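Local atomic coordinates of pseudoaglycone deacetylase Dbv21 (Actinoplanes teichomyceticus, PDB entry 3DFI), a protein that probably removes an acetyl group from the sugar-bearing pseudoaglycone precursor of the glycopeptide antibiotic A40926, with a zinc ion bound. Residues S14-D19 / T42-S47; V24-A29 / Y257-W262; V149-A154 / L179-D184. All blocks are in the same frame, centred on the assembly; numbering follows the deposited sequence.

Interaction 1 of 3, residues S14-D19 / T42-S47; sequences SPHLDD and TVFAGS. With ZN (zinc ion), chain B.
A chi1 of -59° in Thr42 sets its methyl CG2 opposite the backbone N and puts OG1 beside that N. CG2 thereby presses on the 14-19 backbone, with Thr42 CG2 3.3 Å from His16 C. Leu17 swings CG beside its own N (chi1 -56°), and this brings Leu17 CD2 within 3.6 Å of Thr42 CG2. The two side chains cross at about a right angle. Leu17 CD2 also touches the methyl of Ala45. Two backbone hydrogen bonds join the segments. Val43 N donates to Ser14 O at 3.0 Å. Phe44 N donates to Pro15 O at 2.9 Å. Pro15 O also lies at the edge of the Phe44 ring. The bonds continue the parallel pairing of strands 9-14 and 37-42, where Ser14 bridges Thr42, into the loops at the carboxyl ends of the strands. His16 to Asp19 form the His-X-Asp-Asp zinc motif of the PIG-L deacetylase family. His16 ND1 binds zinc at 2.2 Å. Asp19 reaches the zinc unevenly: OD2 is close, while Asp19 OD1 lies 2.6 Å from the zinc ion. His161 and a water complete the site, and that water donates to Asp18 OD1. His16 NE2 is hydrogen-bonded to Asp160. The rings of His16 and Phe44 meet obliquely, planes at 43°. Ser14 OG donates to His16 O at 2.7 Å, in the carbonyl plane, and bonds to Ala20 N as well. A water links His16 O to Thr42 OG1. Another accepts from Leu17 N and donates to Phe44 O.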
ATOM      1  N   SER A  14      -3.395  -2.791  -0.945  1.00 49.29           N
ATOM      2  CA  SER A  14      -2.397  -1.875  -1.532  1.00 48.76           C
ATOM      3  C   SER A  14      -2.925  -1.388  -2.892  1.00 48.79           C
ATOM      4  O   SER A  14      -3.397  -2.211  -3.687  1.00 49.39           O
ATOM      5  CB  SER A  14      -1.056  -2.588  -1.716  1.00 48.77           C
ATOM      6  OG  SER A  14      -0.075  -1.700  -2.208  1.00 48.21           O
ATOM      7  N   PRO A  15      -2.890  -0.058  -3.155  1.00 47.85           N
ATOM      8  CA  PRO A  15      -3.288   0.392  -4.494  1.00 47.55           C
ATOM      9  C   PRO A  15      -2.424  -0.210  -5.614  1.00 47.83           C
ATOM     10  O   PRO A  15      -2.963  -0.840  -6.525  1.00 47.78           O
ATOM     11  CB  PRO A  15      -3.160   1.910  -4.402  1.00 47.31           C
ATOM     12  CG  PRO A  15      -3.328   2.191  -2.927  1.00 47.22           C
ATOM     13  CD  PRO A  15      -2.593   1.083  -2.262  1.00 47.46           C
ATOM     14  N   HIS A  16      -1.102  -0.074  -5.491  1.00 47.63           N
ATOM     15  CA  HIS A  16      -0.127  -0.503  -6.496  1.00 48.41           C
ATOM     16  C   HIS A  16       0.868  -1.499  -5.896  1.00 49.00           C
ATOM     17  O   HIS A  16       0.961  -1.660  -4.666  1.00 48.79           O
ATOM     18  CB  HIS A  16       0.685   0.704  -7.011  1.00 47.87           C
ATOM     19  CG  HIS A  16      -0.143   1.809  -7.582  1.00 47.72           C
ATOM     20  ND1 HIS A  16      -0.173   3.075  -7.032  1.00 48.08           N
ATOM     21  CD2 HIS A  16      -0.966   1.844  -8.664  1.00 46.00           C
ATOM     22  CE1 HIS A  16      -0.989   3.840  -7.742  1.00 48.02           C
ATOM     23  NE2 HIS A  16      -1.472   3.119  -8.744  1.00 48.06           N
ATOM     24  N   LEU A  17       1.656  -2.124  -6.768  1.00 48.89           N
ATOM     25  CA  LEU A  17       2.642  -3.095  -6.327  1.00 49.36           C
ATOM     26  C   LEU A  17       3.853  -2.359  -5.791  1.00 50.34           C
ATOM     27  O   LEU A  17       4.748  -1.992  -6.553  1.00 50.34           O
ATOM     28  CB  LEU A  17       3.018  -4.044  -7.479  1.00 49.39           C
ATOM     29  CG  LEU A  17       1.824  -4.776  -8.094  1.00 48.68           C
ATOM     30  CD1 LEU A  17       2.075  -5.148  -9.577  1.00 45.96           C
ATOM     31  CD2 LEU A  17       1.453  -6.033  -7.294  1.00 47.41           C
ATOM     32  N   ASP A  18       3.829  -2.124  -4.474  1.00 49.96           N
ATOM     33  CA  ASP A  18       4.886  -1.474  -3.689  1.00 50.77           C
ATOM     34  C   ASP A  18       4.332  -0.702  -2.488  1.00 51.01           C
ATOM     35  O   ASP A  18       5.030  -0.598  -1.470  1.00 51.35           O
ATOM     36  CB  ASP A  18       5.830  -0.580  -4.512  1.00 51.01           C
ATOM     37  CG  ASP A  18       5.167   0.690  -5.066  1.00 52.41           C
ATOM     38  OD1 ASP A  18       3.921   0.838  -5.089  1.00 52.74           O
ATOM     39  OD2 ASP A  18       5.933   1.560  -5.519  1.00 54.08           O
ATOM     40  N   ASP A  19       3.105  -0.175  -2.606  1.00 49.30           N
ATOM     41  CA  ASP A  19       2.593   0.804  -1.629  1.00 50.28           C
ATOM     42  C   ASP A  19       2.517   0.249  -0.188  1.00 50.04           C
ATOM     43  O   ASP A  19       2.995   0.901   0.751  1.00 50.56           O
ATOM     44  CB  ASP A  19       1.250   1.438  -2.119  1.00 50.34           C
ATOM     45  CG  ASP A  19       1.460   2.448  -3.286  1.00 51.12           C
ATOM     46  OD1 ASP A  19       2.270   3.351  -3.163  1.00 51.31           O
ATOM     47  OD2 ASP A  19       0.850   2.359  -4.351  1.00 50.44           O
ATOM     48  N   THR A  42      -3.287  -6.456  -3.805  1.00 49.07           N
ATOM     49  CA  THR A  42      -3.031  -5.242  -4.591  1.00 48.93           C
ATOM     50  C   THR A  42      -4.101  -5.077  -5.678  1.00 49.01           C
ATOM     51  O   THR A  42      -4.347  -5.989  -6.469  1.00 49.39           O
ATOM     52  CB  THR A  42      -1.589  -5.279  -5.197  1.00 49.31           C
ATOM     53  OG1 THR A  42      -0.627  -5.382  -4.125  1.00 47.14           O
ATOM     54  CG2 THR A  42      -1.290  -4.029  -6.076  1.00 48.17           C
ATOM     55  N   VAL A  43      -4.728  -3.907  -5.705  1.00 49.31           N
ATOM     56  CA  VAL A  43      -5.872  -3.641  -6.560  1.00 49.54           C
ATOM     57  C   VAL A  43      -5.392  -3.540  -8.005  1.00 50.21           C
ATOM     58  O   VAL A  43      -5.885  -4.258  -8.877  1.00 49.59           O
ATOM     59  CB  VAL A  43      -6.593  -2.343  -6.124  1.00 49.80           C
ATOM     60  CG1 VAL A  43      -7.714  -1.990  -7.109  1.00 49.25           C
ATOM     61  CG2 VAL A  43      -7.160  -2.496  -4.685  1.00 48.69           C
ATOM     62  N   PHE A  44      -4.405  -2.672  -8.234  1.00 49.63           N
ATOM     63  CA  PHE A  44      -3.932  -2.410  -9.591  1.00 50.50           C
ATOM     64  C   PHE A  44      -2.771  -3.316  -9.945  1.00 50.81           C
ATOM     65  O   PHE A  44      -1.671  -2.855 -10.141  1.00 51.59           O
ATOM     66  CB  PHE A  44      -3.639  -0.904  -9.808  1.00 49.79           C
ATOM     67  CG  PHE A  44      -4.868  -0.039  -9.647  1.00 48.86           C
ATOM     68  CD1 PHE A  44      -5.690   0.229 -10.730  1.00 48.82           C
ATOM     69  CD2 PHE A  44      -5.230   0.458  -8.398  1.00 49.85           C
ATOM     70  CE1 PHE A  44      -6.864   0.985 -10.576  1.00 48.28           C
ATOM     71  CE2 PHE A  44      -6.381   1.210  -8.233  1.00 50.03           C
ATOM     72  CZ  PHE A  44      -7.200   1.485  -9.339  1.00 50.26           C
ATOM     73  N   ALA A  45      -3.046  -4.623 -10.054  1.00 51.40           N
ATOM     74  CA  ALA A  45      -2.031  -5.612 -10.418  1.00 50.79           C
ATOM     75  C   ALA A  45      -2.402  -6.375 -11.697  1.00 51.45           C
ATOM     76  O   ALA A  45      -1.844  -7.431 -11.961  1.00 51.45           O
ATOM     77  CB  ALA A  45      -1.781  -6.578  -9.270  1.00 49.86           C
ATOM     78  N   GLY A  46      -3.320  -5.815 -12.490  1.00 51.44           N
ATOM     79  CA  GLY A  46      -3.828  -6.447 -13.703  1.00 51.73           C
ATOM     80  C   GLY A  46      -2.827  -6.604 -14.835  1.00 52.61           C
ATOM     81  O   GLY A  46      -1.780  -5.950 -14.869  1.00 52.18           O
ATOM     82  N   SER A  47      -3.151  -7.498 -15.767  1.00 53.50           N
ATOM     83  CA  SER A  47      -2.251  -7.858 -16.855  1.00 54.38           C
ATOM     84  C   SER A  47      -2.352  -6.919 -18.046  1.00 54.56           C
ATOM     85  O   SER A  47      -3.456  -6.499 -18.436  1.00 52.91           O
ATOM     86  CB  SER A  47      -2.566  -9.276 -17.344  1.00 55.41           C
ATOM     87  OG  SER A  47      -1.869 -10.240 -16.572  1.00 58.73           O
TER
HETATM   88 ZN    ZN B 300       0.859   3.835  -5.284  1.00 45.98          ZN
HETATM   89  O   HOH W   1       1.826  -4.448  -3.368  1.00 36.32           O
HETATM   90  O   HOH W   2       0.592  -1.525  -9.723  1.00 38.11           O
HETATM   91  O   HOH W   3       2.985   2.879  -6.151  1.00 41.04           O

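Interaction 2 of 3, residues V24-A29 / Y257-W262; sequences VGASLA and YNETTW
Glu259 pushes its carboxylate against the backbone of the helix at Ala26 and Ser27. OE1 takes two donors from one residue. Ser27 OG gives its proton to Glu259 OE1 at 2.8 Å, on the anti lone pair, and Ser27 N reaches Glu259 OE1 at 2.9 Å from above the carboxylate plane. Ala26 N meets Glu259 OE2 at 3.2 Å on the syn side, 29° out of the plane. The helix is kinked here: the amides of Ala26 and Ser27 have no bond to the preceding turn, and Glu259 takes them instead. Its chain is extended beyond CG (chi2 169°) and spans the distance from strand to helix. The helix and strand axes lie 7.6 Å apart at closest approach. Val24 crosses the glutamate at about a right angle, with its CA against Glu259 CD. The methyl of Ala26 sits at the edge of the Tyr257 ring, 3.9 Å from CB to Tyr257 CE2. Further out, Lys219 of helix 213-223 forms a salt bridge with Glu259 OE2 and bonds to Tyr257 OH. Ser27 OG is also bonded to Ser209 on the adjoining strand. With three neutral donors and one lysine around it, the buried carboxylate is probably kept ionised.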
ATOM      1  N   VAL A  24       3.578   0.209   5.329  1.00 49.96           N
ATOM      2  CA  VAL A  24       3.310  -0.605   6.538  1.00 50.88           C
ATOM      3  C   VAL A  24       4.167  -1.897   6.660  1.00 50.31           C
ATOM      4  O   VAL A  24       3.917  -2.751   7.514  1.00 50.07           O
ATOM      5  CB  VAL A  24       1.754  -0.851   6.730  1.00 51.19           C
ATOM      6  CG1 VAL A  24       1.141  -1.468   5.515  1.00 51.52           C
ATOM      7  CG2 VAL A  24       1.470  -1.679   7.953  1.00 55.07           C
ATOM      8  N   GLY A  25       5.205  -1.999   5.827  1.00 49.75           N
ATOM      9  CA  GLY A  25       6.011  -3.207   5.744  1.00 49.07           C
ATOM     10  C   GLY A  25       6.577  -3.691   7.070  1.00 48.72           C
ATOM     11  O   GLY A  25       6.537  -4.887   7.352  1.00 48.64           O
ATOM     12  N   ALA A  26       7.111  -2.779   7.882  1.00 47.97           N
ATOM     13  CA  ALA A  26       7.628  -3.162   9.207  1.00 47.93           C
ATOM     14  C   ALA A  26       6.529  -3.646  10.197  1.00 47.31           C
ATOM     15  O   ALA A  26       6.730  -4.599  10.940  1.00 46.99           O
ATOM     16  CB  ALA A  26       8.463  -2.025   9.813  1.00 47.91           C
ATOM     17  N   SER A  27       5.374  -2.995  10.197  1.00 47.37           N
ATOM     18  CA  SER A  27       4.243  -3.426  11.046  1.00 47.52           C
ATOM     19  C   SER A  27       3.717  -4.787  10.571  1.00 47.29           C
ATOM     20  O   SER A  27       3.319  -5.626  11.376  1.00 46.72           O
ATOM     21  CB  SER A  27       3.101  -2.418  11.000  1.00 48.02           C
ATOM     22  OG  SER A  27       3.484  -1.174  11.556  1.00 50.31           O
ATOM     23  N   LEU A  28       3.752  -5.011   9.263  1.00 46.85           N
ATOM     24  CA  LEU A  28       3.341  -6.304   8.721  1.00 46.91           C
ATOM     25  C   LEU A  28       4.315  -7.396   9.137  1.00 46.23           C
ATOM     26  O   LEU A  28       3.883  -8.464   9.601  1.00 46.07           O
ATOM     27  CB  LEU A  28       3.193  -6.255   7.195  1.00 46.69           C
ATOM     28  CG  LEU A  28       2.087  -5.343   6.637  1.00 47.97           C
ATOM     29  CD1 LEU A  28       2.055  -5.417   5.092  1.00 47.84           C
ATOM     30  CD2 LEU A  28       0.743  -5.672   7.202  1.00 45.75           C
ATOM     31  N   ALA A  29       5.613  -7.122   8.966  1.00 45.00           N
ATOM     32  CA  ALA A  29       6.689  -8.006   9.420  1.00 44.22           C
ATOM     33  C   ALA A  29       6.562  -8.299  10.910  1.00 44.15           C
ATOM     34  O   ALA A  29       6.725  -9.450  11.341  1.00 44.13           O
ATOM     35  CB  ALA A  29       8.027  -7.381   9.137  1.00 43.88           C
ATOM     36  N   TYR A 257      12.134   2.519  15.153  1.00 53.55           N
ATOM     37  CA  TYR A 257      11.330   2.571  13.932  1.00 52.22           C
ATOM     38  C   TYR A 257       9.835   2.395  14.176  1.00 51.70           C
ATOM     39  O   TYR A 257       9.401   1.605  15.028  1.00 51.31           O
ATOM     40  CB  TYR A 257      11.827   1.590  12.855  1.00 51.42           C
ATOM     41  CG  TYR A 257      11.283   1.967  11.501  1.00 51.17           C
ATOM     42  CD1 TYR A 257      11.770   3.087  10.836  1.00 50.66           C
ATOM     43  CD2 TYR A 257      10.244   1.237  10.907  1.00 49.70           C
ATOM     44  CE1 TYR A 257      11.264   3.468   9.617  1.00 50.13           C
ATOM     45  CE2 TYR A 257       9.715   1.616   9.677  1.00 50.26           C
ATOM     46  CZ  TYR A 257      10.236   2.734   9.044  1.00 50.67           C
ATOM     47  OH  TYR A 257       9.730   3.144   7.853  1.00 49.59           O
ATOM     48  N   ASN A 258       9.068   3.157  13.402  1.00 50.93           N
ATOM     49  CA  ASN A 258       7.639   3.261  13.555  1.00 50.48           C
ATOM     50  C   ASN A 258       6.957   3.753  12.276  1.00 50.37           C
ATOM     51  O   ASN A 258       7.574   4.400  11.410  1.00 50.60           O
ATOM     52  CB  ASN A 258       7.294   4.163  14.759  1.00 50.15           C
ATOM     53  CG  ASN A 258       7.801   5.576  14.596  1.00 49.73           C
ATOM     54  OD1 ASN A 258       8.900   5.914  15.052  1.00 53.61           O
ATOM     55  ND2 ASN A 258       7.024   6.406  13.928  1.00 48.31           N
ATOM     56  N   GLU A 259       5.677   3.423  12.180  1.00 50.15           N
ATOM     57  CA  GLU A 259       4.808   3.772  11.070  1.00 49.95           C
ATOM     58  C   GLU A 259       3.467   4.306  11.660  1.00 50.21           C
ATOM     59  O   GLU A 259       3.005   3.848  12.719  1.00 50.62           O
ATOM     60  CB  GLU A 259       4.600   2.534  10.184  1.00 49.94           C
ATOM     61  CG  GLU A 259       5.932   1.951   9.597  1.00 49.31           C
ATOM     62  CD  GLU A 259       5.786   0.579   8.939  1.00 49.74           C
ATOM     63  OE1 GLU A 259       4.944  -0.245   9.393  1.00 48.67           O
ATOM     64  OE2 GLU A 259       6.520   0.318   7.954  1.00 49.28           O
ATOM     65  N   THR A 260       2.867   5.285  10.984  1.00 49.61           N
ATOM     66  CA  THR A 260       1.646   5.959  11.457  1.00 48.47           C
ATOM     67  C   THR A 260       0.406   5.441  10.742  1.00 48.17           C
ATOM     68  O   THR A 260       0.397   5.281   9.509  1.00 47.46           O
ATOM     69  CB  THR A 260       1.740   7.478  11.208  1.00 48.00           C
ATOM     70  OG1 THR A 260       2.882   7.992  11.884  1.00 47.95           O
ATOM     71  CG2 THR A 260       0.509   8.212  11.690  1.00 47.82           C
ATOM     72  N   THR A 261      -0.645   5.193  11.515  1.00 47.95           N
ATOM     73  CA  THR A 261      -1.965   4.888  10.948  1.00 47.86           C
ATOM     74  C   THR A 261      -3.022   5.662  11.711  1.00 47.90           C
ATOM     75  O   THR A 261      -2.744   6.129  12.815  1.00 46.96           O
ATOM     76  CB  THR A 261      -2.314   3.381  10.994  1.00 48.20           C
ATOM     77  OG1 THR A 261      -2.474   2.952  12.352  1.00 48.50           O
ATOM     78  CG2 THR A 261      -1.257   2.528  10.291  1.00 48.92           C
ATOM     79  N   TRP A 262      -4.232   5.780  11.130  1.00 47.89           N
ATOM     80  CA  TRP A 262      -5.357   6.432  11.803  1.00 47.32           C
ATOM     81  C   TRP A 262      -6.604   5.553  11.764  1.00 46.93           C
ATOM     82  O   TRP A 262      -6.865   4.890  10.740  1.00 47.61           O
ATOM     83  CB  TRP A 262      -5.754   7.754  11.133  1.00 47.45           C
ATOM     84  CG  TRP A 262      -4.766   8.845  11.041  1.00 46.97           C
ATOM     85  CD1 TRP A 262      -4.700   9.968  11.827  1.00 46.16           C
ATOM     86  CD2 TRP A 262      -3.713   8.975  10.063  1.00 47.00           C
ATOM     87  NE1 TRP A 262      -3.673  10.767  11.404  1.00 47.52           N
ATOM     88  CE2 TRP A 262      -3.059  10.190  10.319  1.00 47.50           C
ATOM     89  CE3 TRP A 262      -3.282   8.185   8.986  1.00 48.15           C
ATOM     90  CZ2 TRP A 262      -1.967  10.632   9.559  1.00 49.77           C
ATOM     91  CZ3 TRP A 262      -2.205   8.619   8.227  1.00 48.44           C
ATOM     92  CH2 TRP A 262      -1.551   9.835   8.524  1.00 46.19           C
TER

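Interaction 3 of 3, residues V149-A154 / L179-D184; sequences VLTCVA and LRLWQD
Thr151 O receives the amide of Trp182, with Trp182 N at 2.8 Å and an N-H...O angle of 163°. The same oxygen has a CA-H contact from Leu181. Val153 N then donates to Trp182 O at 2.8 Å, while Thr151 N to Arg180 O and Arg180 N to Val149 O are longer. The pattern is that of parallel strands, joined through helix 159-174 as a beta-alpha-beta unit. Trp182 CG lies between its backbone N and carbonyl carbon (chi1 72°), the crowded position. This folds the indole flat over the neighbouring strand. Cys152 CA stands 3.5 Å from the centroid of the five-membered ring, over its face, a CH-pi contact. Leu150 CB touches the six-membered ring at Trp182 CE3, 3.8 Å away. On the other face of the sheet Thr151 and Leu181 lie side by side, Thr151 CG2 3.5 Å from Leu181 CD2. Past the strand ends, Asp184 OD1 takes a weak bond from Ala154 N and another bond from Ile155 N. Asp184 OD2 bonds to ND1 of the zinc ligand His161, a second-shell contact that probably orients the imidazole. Leu150 and Trp182 face helix 19-33, Val149 and Thr151 face helix 159-174. Strand 9-14 borders strand 148-152, and the antiparallel strand 258-266 borders strand 179-182.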
ATOM      1  N   VAL A 149      -8.432  -4.853   8.679  1.00 48.79           N
ATOM      2  CA  VAL A 149      -8.147  -4.394   7.317  1.00 49.84           C
ATOM      3  C   VAL A 149      -7.355  -3.082   7.338  1.00 49.82           C
ATOM      4  O   VAL A 149      -7.688  -2.189   8.095  1.00 49.45           O
ATOM      5  CB  VAL A 149      -9.469  -4.181   6.520  1.00 50.20           C
ATOM      6  CG1 VAL A 149      -9.219  -3.416   5.213  1.00 51.73           C
ATOM      7  CG2 VAL A 149     -10.160  -5.546   6.219  1.00 50.23           C
ATOM      8  N   LEU A 150      -6.323  -2.980   6.492  1.00 49.81           N
ATOM      9  CA  LEU A 150      -5.561  -1.754   6.315  1.00 50.21           C
ATOM     10  C   LEU A 150      -5.609  -1.293   4.869  1.00 49.96           C
ATOM     11  O   LEU A 150      -5.558  -2.109   3.950  1.00 49.78           O
ATOM     12  CB  LEU A 150      -4.071  -1.952   6.713  1.00 50.19           C
ATOM     13  CG  LEU A 150      -3.855  -2.546   8.116  1.00 52.25           C
ATOM     14  CD1 LEU A 150      -2.399  -2.950   8.303  1.00 52.45           C
ATOM     15  CD2 LEU A 150      -4.274  -1.557   9.169  1.00 50.97           C
ATOM     16  N   THR A 151      -5.659   0.021   4.668  1.00 49.72           N
ATOM     17  CA  THR A 151      -5.369   0.578   3.357  1.00 49.13           C
ATOM     18  C   THR A 151      -4.768   1.978   3.522  1.00 49.49           C
ATOM     19  O   THR A 151      -4.570   2.438   4.634  1.00 49.24           O
ATOM     20  CB  THR A 151      -6.579   0.564   2.399  1.00 49.05           C
ATOM     21  OG1 THR A 151      -6.124   0.828   1.064  1.00 50.30           O
ATOM     22  CG2 THR A 151      -7.654   1.610   2.804  1.00 46.53           C
ATOM     23  N   CYS A 152      -4.455   2.634   2.412  1.00 49.72           N
ATOM     24  CA  CYS A 152      -3.760   3.918   2.448  1.00 49.53           C
ATOM     25  C   CYS A 152      -4.692   5.048   2.830  1.00 49.51           C
ATOM     26  O   CYS A 152      -5.864   5.017   2.514  1.00 50.52           O
ATOM     27  CB  CYS A 152      -3.149   4.204   1.070  1.00 49.77           C
ATOM     28  SG  CYS A 152      -4.407   4.282  -0.285  1.00 51.95           S
ATOM     29  N   VAL A 153      -4.164   6.084   3.465  1.00 49.41           N
ATOM     30  CA  VAL A 153      -4.969   7.288   3.708  1.00 49.04           C
ATOM     31  C   VAL A 153      -5.076   8.162   2.453  1.00 48.51           C
ATOM     32  O   VAL A 153      -5.922   9.047   2.390  1.00 48.07           O
ATOM     33  CB  VAL A 153      -4.454   8.091   4.948  1.00 48.66           C
ATOM     34  CG1 VAL A 153      -3.299   8.994   4.591  1.00 48.61           C
ATOM     35  CG2 VAL A 153      -5.592   8.918   5.591  1.00 48.40           C
ATOM     36  N   ALA A 154      -4.214   7.894   1.466  1.00 48.44           N
ATOM     37  CA  ALA A 154      -4.155   8.618   0.175  1.00 48.71           C
ATOM     38  C   ALA A 154      -3.560  10.042   0.238  1.00 49.93           C
ATOM     39  O   ALA A 154      -3.976  10.951  -0.489  1.00 49.73           O
ATOM     40  CB  ALA A 154      -5.521   8.577  -0.608  1.00 47.70           C
ATOM     41  N   LEU A 179     -10.880  -1.233  10.681  1.00 51.12           N
ATOM     42  CA  LEU A 179     -10.061  -0.668   9.605  1.00 51.73           C
ATOM     43  C   LEU A 179      -9.180   0.477  10.129  1.00 51.77           C
ATOM     44  O   LEU A 179      -9.599   1.213  11.018  1.00 51.21           O
ATOM     45  CB  LEU A 179     -10.976  -0.172   8.466  1.00 52.01           C
ATOM     46  CG  LEU A 179     -10.344   0.645   7.322  1.00 52.98           C
ATOM     47  CD1 LEU A 179     -11.087   0.470   6.039  1.00 52.72           C
ATOM     48  CD2 LEU A 179     -10.301   2.130   7.703  1.00 53.14           C
ATOM     49  N   ARG A 180      -7.966   0.579   9.577  1.00 51.14           N
ATOM     50  CA  ARG A 180      -7.020   1.688   9.788  1.00 51.71           C
ATOM     51  C   ARG A 180      -6.457   2.175   8.435  1.00 50.45           C
ATOM     52  O   ARG A 180      -6.318   1.416   7.467  1.00 50.31           O
ATOM     53  CB  ARG A 180      -5.877   1.254  10.714  1.00 51.06           C
ATOM     54  CG  ARG A 180      -6.374   0.860  12.127  1.00 53.97           C
ATOM     55  CD  ARG A 180      -5.222   0.695  13.111  1.00 54.92           C
ATOM     56  NE  ARG A 180      -4.648   1.985  13.503  1.00 60.45           N
ATOM     57  CZ  ARG A 180      -4.977   2.665  14.600  1.00 61.55           C
ATOM     58  NH1 ARG A 180      -4.396   3.830  14.851  1.00 62.89           N
ATOM     59  NH2 ARG A 180      -5.877   2.187  15.457  1.00 63.44           N
ATOM     60  N   LEU A 181      -6.170   3.459   8.369  1.00 49.93           N
ATOM     61  CA  LEU A 181      -5.631   4.053   7.179  1.00 48.47           C
ATOM     62  C   LEU A 181      -4.195   4.400   7.501  1.00 48.37           C
ATOM     63  O   LEU A 181      -3.919   5.040   8.525  1.00 48.00           O
ATOM     64  CB  LEU A 181      -6.440   5.298   6.788  1.00 48.27           C
ATOM     65  CG  LEU A 181      -7.925   5.066   6.429  1.00 48.49           C
ATOM     66  CD1 LEU A 181      -8.575   6.327   5.941  1.00 48.06           C
ATOM     67  CD2 LEU A 181      -8.095   3.944   5.387  1.00 49.21           C
ATOM     68  N   TRP A 182      -3.278   3.977   6.627  1.00 48.16           N
ATOM     69  CA  TRP A 182      -1.857   4.253   6.815  1.00 47.22           C
ATOM     70  C   TRP A 182      -1.351   5.540   6.149  1.00 47.19           C
ATOM     71  O   TRP A 182      -1.952   6.044   5.209  1.00 47.13           O
ATOM     72  CB  TRP A 182      -1.001   3.060   6.387  1.00 47.18           C
ATOM     73  CG  TRP A 182      -0.895   2.789   4.867  1.00 47.99           C
ATOM     74  CD1 TRP A 182      -0.403   3.638   3.894  1.00 48.78           C
ATOM     75  CD2 TRP A 182      -1.259   1.570   4.180  1.00 48.97           C
ATOM     76  NE1 TRP A 182      -0.439   3.011   2.651  1.00 48.74           N
ATOM     77  CE2 TRP A 182      -0.956   1.749   2.800  1.00 49.36           C
ATOM     78  CE3 TRP A 182      -1.818   0.342   4.599  1.00 48.78           C
ATOM     79  CZ2 TRP A 182      -1.201   0.745   1.834  1.00 49.34           C
ATOM     80  CZ3 TRP A 182      -2.032  -0.658   3.647  1.00 47.99           C
ATOM     81  CH2 TRP A 182      -1.745  -0.441   2.275  1.00 48.59           C
ATOM     82  N   GLN A 183      -0.224   6.043   6.645  1.00 46.78           N
ATOM     83  CA  GLN A 183       0.437   7.215   6.090  1.00 46.78           C
ATOM     84  C   GLN A 183       1.276   6.734   4.904  1.00 46.99           C
ATOM     85  O   GLN A 183       2.265   5.997   5.113  1.00 47.20           O
ATOM     86  CB  GLN A 183       1.352   7.801   7.165  1.00 47.26           C
ATOM     87  CG  GLN A 183       2.006   9.156   6.863  1.00 46.59           C
ATOM     88  CD  GLN A 183       2.997   9.558   7.934  1.00 47.23           C
ATOM     89  OE1 GLN A 183       3.918   8.762   8.212  1.00 50.16           O
ATOM     90  NE2 GLN A 183       2.867  10.670   8.497  1.00 47.20           N
ATOM     91  N   ASP A 184       0.899   7.155   3.689  1.00 46.05           N
ATOM     92  CA  ASP A 184       1.541   6.697   2.434  1.00 47.62           C
ATOM     93  C   ASP A 184       3.010   7.087   2.444  1.00 47.16           C
ATOM     94  O   ASP A 184       3.309   8.230   2.713  1.00 47.25           O
ATOM     95  CB  ASP A 184       0.857   7.349   1.215  1.00 46.85           C
ATOM     96  CG  ASP A 184      -0.683   7.135   1.206  1.00 50.62           C
ATOM     97  OD1 ASP A 184      -1.390   7.591   2.159  1.00 48.03           O
ATOM     98  OD2 ASP A 184      -1.167   6.509   0.237  1.00 51.29           O
TER

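Overall arrangement
All three contacts belong to one mixed sheet and the helices on it. Interaction 1 lies at the ends of strands 9-14 and 37-42, interaction 3 joins the next parallel strands, 148-152 and 179-182, and interaction 2 ties the antiparallel strand 258-266 to helix 19-33. That helix starts at Asp19 of interaction 1. Centres of interactions 1 and 2 are about 19 Å apart, 1 and 3 about 14 Å, 2 and 3 about 10 Å. Trp182 packs against both Ser14 and Val24. Thr261 and Trp262 hydrogen-bond to strand 179-182. Along the chain interactions 1 and 2 alternate, and interaction 3 falls between 24-29 and 257-262. A late strand is tied to the helix that leaves the zinc loop.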